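Local coordinates for protein cyclodipeptide synthase, BtCDPS (Bacillus thermoamylovorans, PDB 6ZTU) that probably acts as an aminoacyltransferase of the cyclodipeptide synthase family, whose members join two aminoacyl groups into a cyclic dipeptide, at residues D8-V13 / I49-K54; S38-N43 / L198-P203; V61-D66 / R91-F96. All blocks are in the same frame, centred on the assembly; numbering follows the deposited sequence.

In the fold
All three contacts lean on one mixed sheet, but at different places. Interaction 1 lies at its margin, where the loop leading into edge strand 11-14 packs on helix 42-55; it is partly buried, aromatic, and has a bridging water. Interaction 2 uses the turn before the same helix and the end of strand 196-200, setting a lysine chain and two rings behind Tyr200, which lines the diol pocket. Interaction 3 is the buried one: strand 58-63 meets helix 79-103 through aliphatic groups and a second bridging water. Interactions 2 and 3 both touch the diol and are tied by Arg92 to the carbonyl of Phe40, whereas interactions 1 and 3 meet only where Ile49 packs on Val61.

Interaction 1. Residues D8-V13 / I49-K54; sequences DLFYVV and IDWSSK
One water is shared by Phe10 and Trp51: it lies 2.6 Å from Phe10 O, to which it probably donates, and accepts from Trp51 NE1 at 3.0 Å. It sits in the indole plane at the ring's edge, so the N-H of Trp51, which lies in that plane, can point at it. The rest of the contact is apolar and centres on that indole. A chi1 of 176°, which turns CG away from the backbone N, sends Trp51 from helix 42-55 toward the loop that leads into strand 11-14. Phe10 meets it edge to face, its plane turned 70° from the five-membered ring, and Phe10 CD2 comes down to 3.5 Å from Trp51 CG. Phe10 CB adds a CH-pi contact, 4.1 Å from the centroid of the five-membered ring. Farther out on the indole, Val12 CG2 lies 3.6 Å from Trp51 CZ2, while Leu9 runs alongside the indole, pointing the other way, with its CB 3.9 Å from Trp51 CD1. Leu228 of the neighbouring strand 223-229 touches Phe10, Val12 and Trp51, and Ile29 of strand 28-32 also reaches the indole, so Trp51 spans from the helix over several strands of the sheet. A leucine in place of Trp51 would probably leave the water without its N-H donor and the edge of Phe10 without an aromatic face to rest on. The helix is therefore joined to the edge strand and the loop before it by dispersion and ring electrostatics, with the one polar group of the indole satisfied through a water that also ties up a backbone carbonyl.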
loop_
_atom_site.group_PDB
_atom_site.type_symbol
_atom_site.label_atom_id
_atom_site.label_comp_id
_atom_site.label_asym_id
_atom_site.label_seq_id
_atom_site.Cartn_x
_atom_site.Cartn_y
_atom_site.Cartn_z
ATOM N N ASP A 8 4.846 14.324 16.542
ATOM C CA ASP A 8 5.257 15.098 15.375
ATOM C C ASP A 8 6.242 14.345 14.489
ATOM O O ASP A 8 6.894 14.956 13.638
ATOM C CB ASP A 8 5.875 16.424 15.815
ATOM C CG ASP A 8 4.842 17.428 16.252
ATOM O OD1 ASP A 8 5.240 18.456 16.843
ATOM O OD2 ASP A 8 3.635 17.189 16.011
ATOM N N LEU A 9 6.362 13.033 14.678
ATOM C CA LEU A 9 7.316 12.238 13.910
ATOM C C LEU A 9 7.143 12.427 12.408
ATOM O O LEU A 9 8.119 12.334 11.656
ATOM C CB LEU A 9 7.141 10.766 14.270
ATOM C CG LEU A 9 8.331 9.867 14.572
ATOM C CD1 LEU A 9 9.408 10.607 15.346
ATOM C CD2 LEU A 9 7.802 8.686 15.375
ATOM N N PHE A 10 5.918 12.685 11.950
ATOM C CA PHE A 10 5.644 12.808 10.526
ATOM C C PHE A 10 4.862 14.078 10.231
ATOM O O PHE A 10 4.028 14.519 11.029
ATOM C CB PHE A 10 4.870 11.582 9.996
ATOM C CG PHE A 10 5.650 10.305 10.072
ATOM C CD1 PHE A 10 6.505 9.939 9.040
ATOM C CD2 PHE A 10 5.551 9.474 11.188
ATOM C CE1 PHE A 10 7.238 8.763 9.115
ATOM C CE2 PHE A 10 6.279 8.314 11.275
ATOM C CZ PHE A 10 7.125 7.946 10.242
ATOM N N TYR A 11 5.144 14.667 9.076
ATOM C CA TYR A 11 4.327 15.730 8.522
ATOM C C TYR A 11 3.466 15.124 7.424
ATOM O O TYR A 11 3.962 14.364 6.592
ATOM C CB TYR A 11 5.183 16.874 7.967
ATOM C CG TYR A 11 4.335 18.051 7.542
ATOM C CD1 TYR A 11 3.805 18.120 6.257
ATOM C CD2 TYR A 11 4.033 19.075 8.432
ATOM C CE1 TYR A 11 3.010 19.182 5.861
ATOM C CE2 TYR A 11 3.236 20.140 8.047
ATOM C CZ TYR A 11 2.720 20.183 6.762
ATOM O OH TYR A 11 1.926 21.235 6.362
ATOM N N VAL A 12 2.184 15.463 7.424
ATOM C CA VAL A 12 1.191 14.786 6.595
ATOM C C VAL A 12 0.848 15.656 5.395
ATOM O O VAL A 12 0.551 16.849 5.548
ATOM C CB VAL A 12 -0.066 14.462 7.422
ATOM C CG1 VAL A 12 -1.196 13.991 6.521
ATOM C CG2 VAL A 12 0.272 13.433 8.491
ATOM N N VAL A 13 0.886 15.067 4.201
ATOM C CA VAL A 13 0.466 15.751 2.976
ATOM C C VAL A 13 -0.720 15.008 2.372
ATOM O O VAL A 13 -0.541 13.908 1.830
ATOM C CB VAL A 13 1.621 15.855 1.968
ATOM C CG1 VAL A 13 1.156 16.620 0.742
ATOM C CG2 VAL A 13 2.813 16.584 2.597
ATOM N N ILE A 49 4.244 3.151 13.546
ATOM C CA ILE A 49 3.223 2.660 14.458
ATOM C C ILE A 49 3.181 3.500 15.728
ATOM O O ILE A 49 2.104 3.779 16.257
ATOM C CB ILE A 49 3.465 1.166 14.742
ATOM C CG1 ILE A 49 3.157 0.344 13.481
ATOM C CG2 ILE A 49 2.610 0.686 15.899
ATOM C CD1 ILE A 49 3.671 -1.076 13.527
ATOM N N ASP A 50 4.340 3.940 16.225
ATOM C CA ASP A 50 4.351 4.835 17.385
ATOM C C ASP A 50 3.594 6.123 17.095
ATOM O O ASP A 50 2.746 6.550 17.885
ATOM C CB ASP A 50 5.787 5.157 17.798
ATOM C CG ASP A 50 6.504 3.967 18.392
ATOM O OD1 ASP A 50 5.820 3.022 18.835
ATOM O OD2 ASP A 50 7.753 3.981 18.420
ATOM N N TRP A 51 3.898 6.763 15.963
ATOM C CA TRP A 51 3.184 7.971 15.570
ATOM C C TRP A 51 1.703 7.693 15.352
ATOM O O TRP A 51 0.852 8.474 15.785
ATOM C CB TRP A 51 3.820 8.562 14.304
ATOM C CG TRP A 51 3.105 9.758 13.737
ATOM C CD1 TRP A 51 3.228 11.061 14.140
ATOM C CD2 TRP A 51 2.174 9.758 12.654
ATOM N NE1 TRP A 51 2.418 11.866 13.376
ATOM C CE2 TRP A 51 1.762 11.093 12.453
ATOM C CE3 TRP A 51 1.650 8.756 11.825
ATOM C CZ2 TRP A 51 0.844 11.453 11.461
ATOM C CZ3 TRP A 51 0.738 9.113 10.842
ATOM C CH2 TRP A 51 0.343 10.450 10.666
ATOM N N SER A 52 1.374 6.591 14.666
ATOM C CA SER A 52 -0.029 6.290 14.402
ATOM C C SER A 52 -0.787 6.056 15.697
ATOM O O SER A 52 -1.933 6.495 15.841
ATOM C CB SER A 52 -0.147 5.056 13.511
ATOM O OG SER A 52 0.291 5.346 12.197
ATOM N N SER A 53 -0.165 5.332 16.632
ATOM C CA SER A 53 -0.813 5.005 17.896
ATOM C C SER A 53 -1.099 6.254 18.714
ATOM O O SER A 53 -2.055 6.275 19.496
ATOM C CB SER A 53 0.061 4.041 18.701
ATOM O OG SER A 53 0.250 2.814 18.024
ATOM N N LYS A 54 -0.281 7.299 18.559
ATOM C CA LYS A 54 -0.526 8.532 19.297
ATOM C C LYS A 54 -1.624 9.364 18.665
ATOM O O LYS A 54 -2.321 10.098 19.369
ATOM C CB LYS A 54 0.754 9.362 19.393
ATOM C CG LYS A 54 1.499 9.185 20.702
ATOM C CD LYS A 54 1.726 7.706 21.023
ATOM C CE LYS A 54 2.432 7.543 22.360
ATOM N NZ LYS A 54 3.435 8.630 22.546
HETATM O O HOH W 1 2.012 14.763 12.711
#

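Interaction 2. Residues S38-N43 / L198-P203; sequences SKFSQN and LAYHRP. With 0RE ((2S)-hexane-1,2-diol), chain B.
Lys39 and His201 mark the closest approach of the two backbones, yet their CA atoms are still 9.3 Å apart, and long side chains have to close the distance. Residues 38-43 form a turn running into helix 42-55, with Phe40 at the centre of an inverse gamma turn and Ser41 at the N-cap, its OG bonded to Tyr44 N. Residues 198-203 are the end of strand 196-200 and the loop that follows. Lys39 bends at chi2 (101°), which lays its aliphatic chain over one face of the imidazole: CG makes a CH-pi contact and CE lies 3.9 Å from His201 CD2. Its NZ stays 5.3 Å from His201 NE2, not in contact. Phe40 comes in with the far end of its ring. Its CZ packs 3.6 Å from Tyr200 CE1, which lies near the phenylalanine plane, and its CE2 is 3.7 Å from His201 CE1, the two rings inclined at 68°. His201 takes chi1 62°, between its backbone N and carbonyl carbon, and this folds the imidazole back over the preceding tyrosine: ND1 stands 3.6 Å above the plane of the Tyr200 ring, over its centre. The opposite face of Tyr200 carries the bound hexanediol, with CE1 3.5 Å from C02 of the ligand, which is also hydrogen-bonded to Glu180. Together with nearby Asn37, Tyr200 and His201 are consistent with the Asn-Tyr-His signature of one branch of cyclodipeptide synthases. The tyrosine is thus layered between imidazole and ligand; Phe40 meets the tyrosine itself, while Lys39 covers the imidazole that lies over it, both by van der Waals contact rather than by direct polar bonds.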
loop_
_atom_site.group_PDB
_atom_site.type_symbol
_atom_site.label_atom_id
_atom_site.label_comp_id
_atom_site.label_asym_id
_atom_site.label_seq_id
_atom_site.Cartn_x
_atom_site.Cartn_y
_atom_site.Cartn_z
ATOM N N SER A 38 13.904 -1.059 1.158
ATOM C CA SER A 38 14.799 -0.874 2.298
ATOM C C SER A 38 14.278 0.145 3.302
ATOM O O SER A 38 14.728 0.143 4.454
ATOM C CB SER A 38 16.189 -0.447 1.815
ATOM O OG SER A 38 16.089 0.465 0.734
ATOM N N LYS A 39 13.353 1.016 2.894
ATOM C CA LYS A 39 12.800 2.017 3.802
ATOM C C LYS A 39 12.192 1.385 5.051
ATOM O O LYS A 39 12.256 1.973 6.138
ATOM C CB LYS A 39 11.746 2.840 3.065
ATOM C CG LYS A 39 11.044 3.883 3.906
ATOM C CD LYS A 39 11.628 5.235 3.637
ATOM C CE LYS A 39 10.877 6.330 4.338
ATOM N NZ LYS A 39 11.744 7.526 4.306
ATOM N N PHE A 40 11.607 0.194 4.924
ATOM C CA PHE A 40 10.820 -0.395 6.010
ATOM C C PHE A 40 11.701 -1.286 6.882
ATOM O O PHE A 40 11.535 -2.501 6.984
ATOM C CB PHE A 40 9.620 -1.138 5.445
ATOM C CG PHE A 40 8.631 -0.227 4.794
ATOM C CD1 PHE A 40 7.684 0.437 5.554
ATOM C CD2 PHE A 40 8.678 0.000 3.431
ATOM C CE1 PHE A 40 6.775 1.301 4.955
ATOM C CE2 PHE A 40 7.781 0.862 2.823
ATOM C CZ PHE A 40 6.825 1.514 3.591
ATOM N N SER A 41 12.653 -0.628 7.530
ATOM C CA SER A 41 13.451 -1.223 8.585
ATOM C C SER A 41 12.605 -1.416 9.840
ATOM O O SER A 41 11.495 -0.891 9.966
ATOM C CB SER A 41 14.638 -0.324 8.913
ATOM O OG SER A 41 14.174 0.909 9.452
ATOM N N GLN A 42 13.159 -2.162 10.796
ATOM C CA GLN A 42 12.512 -2.276 12.097
ATOM C C GLN A 42 12.260 -0.899 12.701
ATOM O O GLN A 42 11.155 -0.603 13.172
ATOM C CB GLN A 42 13.374 -3.132 13.027
ATOM C CG GLN A 42 12.820 -3.274 14.423
ATOM C CD GLN A 42 13.702 -4.140 15.301
ATOM O OE1 GLN A 42 14.917 -4.188 15.119
ATOM N NE2 GLN A 42 13.094 -4.837 16.251
ATOM N N ASN A 43 13.273 -0.029 12.677
ATOM C CA ASN A 43 13.131 1.290 13.290
ATOM C C ASN A 43 12.027 2.111 12.632
ATOM O O ASN A 43 11.243 2.772 13.326
ATOM C CB ASN A 43 14.453 2.049 13.226
ATOM C CG ASN A 43 14.445 3.292 14.089
ATOM O OD1 ASN A 43 14.053 3.249 15.255
ATOM N ND2 ASN A 43 14.857 4.418 13.512
ATOM N N LEU A 198 -5.192 5.575 3.893
ATOM C CA LEU A 198 -3.998 4.777 3.645
ATOM C C LEU A 198 -2.791 5.707 3.659
ATOM O O LEU A 198 -2.838 6.790 3.071
ATOM C CB LEU A 198 -4.110 4.065 2.298
ATOM C CG LEU A 198 -2.863 3.368 1.741
ATOM C CD1 LEU A 198 -2.486 2.188 2.643
ATOM C CD2 LEU A 198 -3.137 2.900 0.310
ATOM N N ALA A 199 -1.722 5.306 4.352
ATOM C CA ALA A 199 -0.575 6.185 4.569
ATOM C C ALA A 199 0.685 5.557 4.003
ATOM O O ALA A 199 0.973 4.387 4.256
ATOM C CB ALA A 199 -0.378 6.488 6.060
ATOM N N TYR A 200 1.446 6.352 3.261
ATOM C CA TYR A 200 2.640 5.877 2.586
ATOM C C TYR A 200 3.561 7.075 2.427
ATOM O O TYR A 200 3.153 8.213 2.640
ATOM C CB TYR A 200 2.296 5.243 1.236
ATOM C CG TYR A 200 3.394 4.396 0.649
ATOM C CD1 TYR A 200 3.830 3.251 1.293
ATOM C CD2 TYR A 200 3.979 4.738 -0.567
ATOM C CE1 TYR A 200 4.842 2.474 0.756
ATOM C CE2 TYR A 200 4.983 3.967 -1.115
ATOM C CZ TYR A 200 5.408 2.833 -0.452
ATOM O OH TYR A 200 6.412 2.057 -0.999
ATOM N N HIS A 201 4.819 6.820 2.072
ATOM C CA HIS A 201 5.805 7.901 2.056
ATOM C C HIS A 201 6.051 8.472 0.663
ATOM O O HIS A 201 6.919 9.343 0.502
ATOM C CB HIS A 201 7.121 7.414 2.661
ATOM C CG HIS A 201 7.737 6.293 1.896
ATOM N ND1 HIS A 201 7.261 5.002 1.970
ATOM C CD2 HIS A 201 8.761 6.271 1.011
ATOM C CE1 HIS A 201 7.985 4.226 1.182
ATOM N NE2 HIS A 201 8.900 4.973 0.588
ATOM N N ARG A 202 5.311 8.023 -0.340
ATOM C CA ARG A 202 5.473 8.548 -1.681
ATOM C C ARG A 202 4.125 8.984 -2.222
ATOM O O ARG A 202 3.085 8.448 -1.828
ATOM C CB ARG A 202 6.109 7.496 -2.603
ATOM C CG ARG A 202 7.522 7.083 -2.168
ATOM C CD ARG A 202 8.632 7.987 -2.735
ATOM N NE ARG A 202 8.422 8.339 -4.147
ATOM C CZ ARG A 202 8.509 9.575 -4.636
ATOM N NH1 ARG A 202 8.793 10.600 -3.830
ATOM N NH2 ARG A 202 8.306 9.791 -5.929
ATOM N N PRO A 203 4.098 9.978 -3.109
ATOM C CA PRO A 203 2.839 10.359 -3.755
ATOM C C PRO A 203 2.263 9.201 -4.552
ATOM O O PRO A 203 2.970 8.281 -4.970
ATOM C CB PRO A 203 3.235 11.519 -4.680
ATOM C CG PRO A 203 4.559 11.981 -4.191
ATOM C CD PRO A 203 5.237 10.797 -3.567
HETATM O O01 0RE B . 1.970 0.246 -2.385
HETATM C C02 0RE B . 2.598 0.717 -1.235
HETATM C C03 0RE B . 1.601 0.670 -0.082
HETATM O O04 0RE B . 0.738 1.773 -0.164
HETATM C C05 0RE B . 0.818 -0.634 -0.168
HETATM C C06 0RE B . 1.772 -1.822 -0.046
HETATM C C07 0RE B . 0.975 -3.100 -0.283
HETATM C C08 0RE B . 0.953 -3.846 1.040
#

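Interaction 3. Residues V61-D66 / R91-F96; sequences VLLAGD and RRHFRF. With 0RE ((2S)-hexane-1,2-diol), chain B.
Leu63 plants both of its methyls on the helix: CD2 lies 3.7 Å from His93 CB, and CD1 is 3.9 Å from Phe94 N and also touches Phe94 CB. The chi1 of -51° sets CG opposite the carbonyl carbon and sends the branches toward helix 79-103. Beside this apolar contact a water links the strand backbone to the imidazole of His93, accepting from Ala64 N at 3.0 Å and hydrogen-bonded to His93 ND1 at 2.8 Å, in the plane of the imidazole at its edge. Strand 58-63 and the parallel strand 110-112 are connected through helices 68-74 and 79-103, a beta-alpha-beta crossover of the Rossmann-like fold expected for the HUP clan, and Leu63 fills the seam between strand and helix together with Ile90 and Ile110. On the strand's other flank the hexanediol tail approaches the backbone, C08 standing 3.4 Å from Leu63 C. Farther out, His93 CD2 rests 3.7 Å above the guanidinium plane of Arg92. That guanidinium is itself fixed by a salt bridge to Glu89 and by a hydrogen bond to Phe40 O, while Ile33 and Ile45 pack against His93.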
loop_
_atom_site.group_PDB
_atom_site.type_symbol
_atom_site.label_atom_id
_atom_site.label_comp_id
_atom_site.label_asym_id
_atom_site.label_seq_id
_atom_site.Cartn_x
_atom_site.Cartn_y
_atom_site.Cartn_z
ATOM N N VAL A 61 -2.226 -2.404 9.950
ATOM C CA VAL A 61 -1.045 -2.535 9.095
ATOM C C VAL A 61 -1.402 -3.433 7.915
ATOM O O VAL A 61 -1.936 -4.533 8.104
ATOM C CB VAL A 61 0.143 -3.114 9.890
ATOM C CG1 VAL A 61 1.309 -3.455 8.979
ATOM C CG2 VAL A 61 0.571 -2.138 10.973
ATOM N N LEU A 62 -1.094 -2.976 6.697
ATOM C CA LEU A 62 -1.317 -3.754 5.481
ATOM C C LEU A 62 0.021 -4.220 4.922
ATOM O O LEU A 62 0.887 -3.392 4.613
ATOM C CB LEU A 62 -2.049 -2.926 4.421
ATOM C CG LEU A 62 -2.431 -3.706 3.154
ATOM C CD1 LEU A 62 -3.547 -4.733 3.440
ATOM C CD2 LEU A 62 -2.837 -2.730 2.041
ATOM N N LEU A 63 0.168 -5.530 4.763
ATOM C CA LEU A 63 1.344 -6.161 4.177
ATOM C C LEU A 63 1.005 -6.734 2.808
ATOM O O LEU A 63 -0.157 -6.918 2.452
ATOM C CB LEU A 63 1.861 -7.284 5.081
ATOM C CG LEU A 63 2.086 -6.940 6.548
ATOM C CD1 LEU A 63 2.660 -8.163 7.276
ATOM C CD2 LEU A 63 3.011 -5.747 6.685
ATOM N N ALA A 64 2.048 -7.064 2.046
ATOM C CA ALA A 64 1.838 -7.585 0.702
ATOM C C ALA A 64 1.297 -9.009 0.729
ATOM O O ALA A 64 1.700 -9.832 1.559
ATOM C CB ALA A 64 3.146 -7.543 -0.090
ATOM N N GLY A 65 0.387 -9.290 -0.200
ATOM C CA GLY A 65 -0.187 -10.605 -0.385
ATOM C C GLY A 65 0.585 -11.423 -1.404
ATOM O O GLY A 65 1.740 -11.132 -1.723
ATOM N N ASP A 66 -0.095 -12.445 -1.945
ATOM C CA ASP A 66 0.570 -13.477 -2.744
ATOM C C ASP A 66 1.291 -12.891 -3.947
ATOM O O ASP A 66 2.360 -13.375 -4.337
ATOM C CB ASP A 66 -0.445 -14.509 -3.225
ATOM C CG ASP A 66 -1.206 -15.158 -2.087
ATOM O OD1 ASP A 66 -0.648 -15.258 -0.977
ATOM O OD2 ASP A 66 -2.354 -15.584 -2.318
ATOM N N ARG A 91 7.059 -12.315 6.995
ATOM C CA ARG A 91 7.246 -12.660 8.401
ATOM C C ARG A 91 8.064 -11.596 9.123
ATOM O O ARG A 91 7.782 -11.270 10.282
ATOM C CB ARG A 91 7.907 -14.033 8.523
ATOM C CG ARG A 91 7.009 -15.183 8.100
ATOM C CD ARG A 91 7.703 -16.525 8.300
ATOM N NE ARG A 91 7.908 -16.808 9.717
ATOM C CZ ARG A 91 6.994 -17.368 10.506
ATOM N NH1 ARG A 91 5.806 -17.705 10.016
ATOM N NH2 ARG A 91 7.268 -17.589 11.786
ATOM N N ARG A 92 9.061 -11.020 8.443
ATOM C CA ARG A 92 9.824 -9.923 9.035
ATOM C C ARG A 92 8.928 -8.716 9.303
ATOM O O ARG A 92 8.954 -8.135 10.393
ATOM C CB ARG A 92 10.993 -9.538 8.122
ATOM C CG ARG A 92 11.922 -8.485 8.716
ATOM C CD ARG A 92 13.098 -8.138 7.793
ATOM N NE ARG A 92 12.670 -7.544 6.525
ATOM C CZ ARG A 92 12.524 -6.235 6.304
ATOM N NH1 ARG A 92 12.772 -5.346 7.264
ATOM N NH2 ARG A 92 12.124 -5.806 5.110
ATOM N N HIS A 93 8.123 -8.326 8.314
ATOM C CA HIS A 93 7.229 -7.187 8.502
ATOM C C HIS A 93 6.243 -7.444 9.634
ATOM O O HIS A 93 5.966 -6.550 10.445
ATOM C CB HIS A 93 6.474 -6.889 7.204
ATOM C CG HIS A 93 7.312 -6.235 6.149
ATOM N ND1 HIS A 93 6.913 -6.150 4.831
ATOM C CD2 HIS A 93 8.531 -5.647 6.212
ATOM C CE1 HIS A 93 7.848 -5.530 4.131
ATOM N NE2 HIS A 93 8.842 -5.219 4.943
ATOM N N PHE A 94 5.693 -8.658 9.699
ATOM C CA PHE A 94 4.746 -8.978 10.762
ATOM C C PHE A 94 5.410 -8.889 12.132
ATOM O O PHE A 94 4.851 -8.299 13.061
ATOM C CB PHE A 94 4.149 -10.368 10.539
ATOM C CG PHE A 94 2.993 -10.683 11.452
ATOM C CD1 PHE A 94 3.214 -11.084 12.763
ATOM C CD2 PHE A 94 1.686 -10.568 11.005
ATOM C CE1 PHE A 94 2.144 -11.365 13.612
ATOM C CE2 PHE A 94 0.614 -10.844 11.847
ATOM C CZ PHE A 94 0.844 -11.244 13.149
ATOM N N ARG A 95 6.604 -9.466 12.271
ATOM C CA ARG A 95 7.297 -9.439 13.559
ATOM C C ARG A 95 7.484 -8.011 14.057
ATOM O O ARG A 95 7.086 -7.674 15.179
ATOM C CB ARG A 95 8.654 -10.139 13.446
ATOM C CG ARG A 95 9.454 -10.160 14.756
ATOM C CD ARG A 95 10.867 -10.700 14.546
ATOM N NE ARG A 95 10.936 -11.585 13.384
ATOM C CZ ARG A 95 11.790 -11.434 12.373
ATOM N NH1 ARG A 95 12.667 -10.435 12.383
ATOM N NH2 ARG A 95 11.767 -12.285 11.351
ATOM N N PHE A 96 8.086 -7.154 13.227
ATOM C CA PHE A 96 8.355 -5.783 13.650
ATOM C C PHE A 96 7.066 -5.022 13.910
ATOM O O PHE A 96 6.994 -4.209 14.837
ATOM C CB PHE A 96 9.188 -5.051 12.596
ATOM C CG PHE A 96 10.559 -5.626 12.394
ATOM C CD1 PHE A 96 11.194 -6.321 13.416
ATOM C CD2 PHE A 96 11.221 -5.465 11.187
ATOM C CE1 PHE A 96 12.457 -6.853 13.228
ATOM C CE2 PHE A 96 12.491 -5.988 10.999
ATOM C CZ PHE A 96 13.104 -6.688 12.022
HETATM O O01 0RE B . 1.970 0.246 -2.385
HETATM C C02 0RE B . 2.598 0.717 -1.235
HETATM C C03 0RE B . 1.601 0.670 -0.082
HETATM O O04 0RE B . 0.738 1.773 -0.164
HETATM C C05 0RE B . 0.818 -0.634 -0.168
HETATM C C06 0RE B . 1.772 -1.822 -0.046
HETATM C C07 0RE B . 0.975 -3.100 -0.283
HETATM C C08 0RE B . 0.953 -3.846 1.040
HETATM O O HOH W 2 4.729 -6.196 3.018
#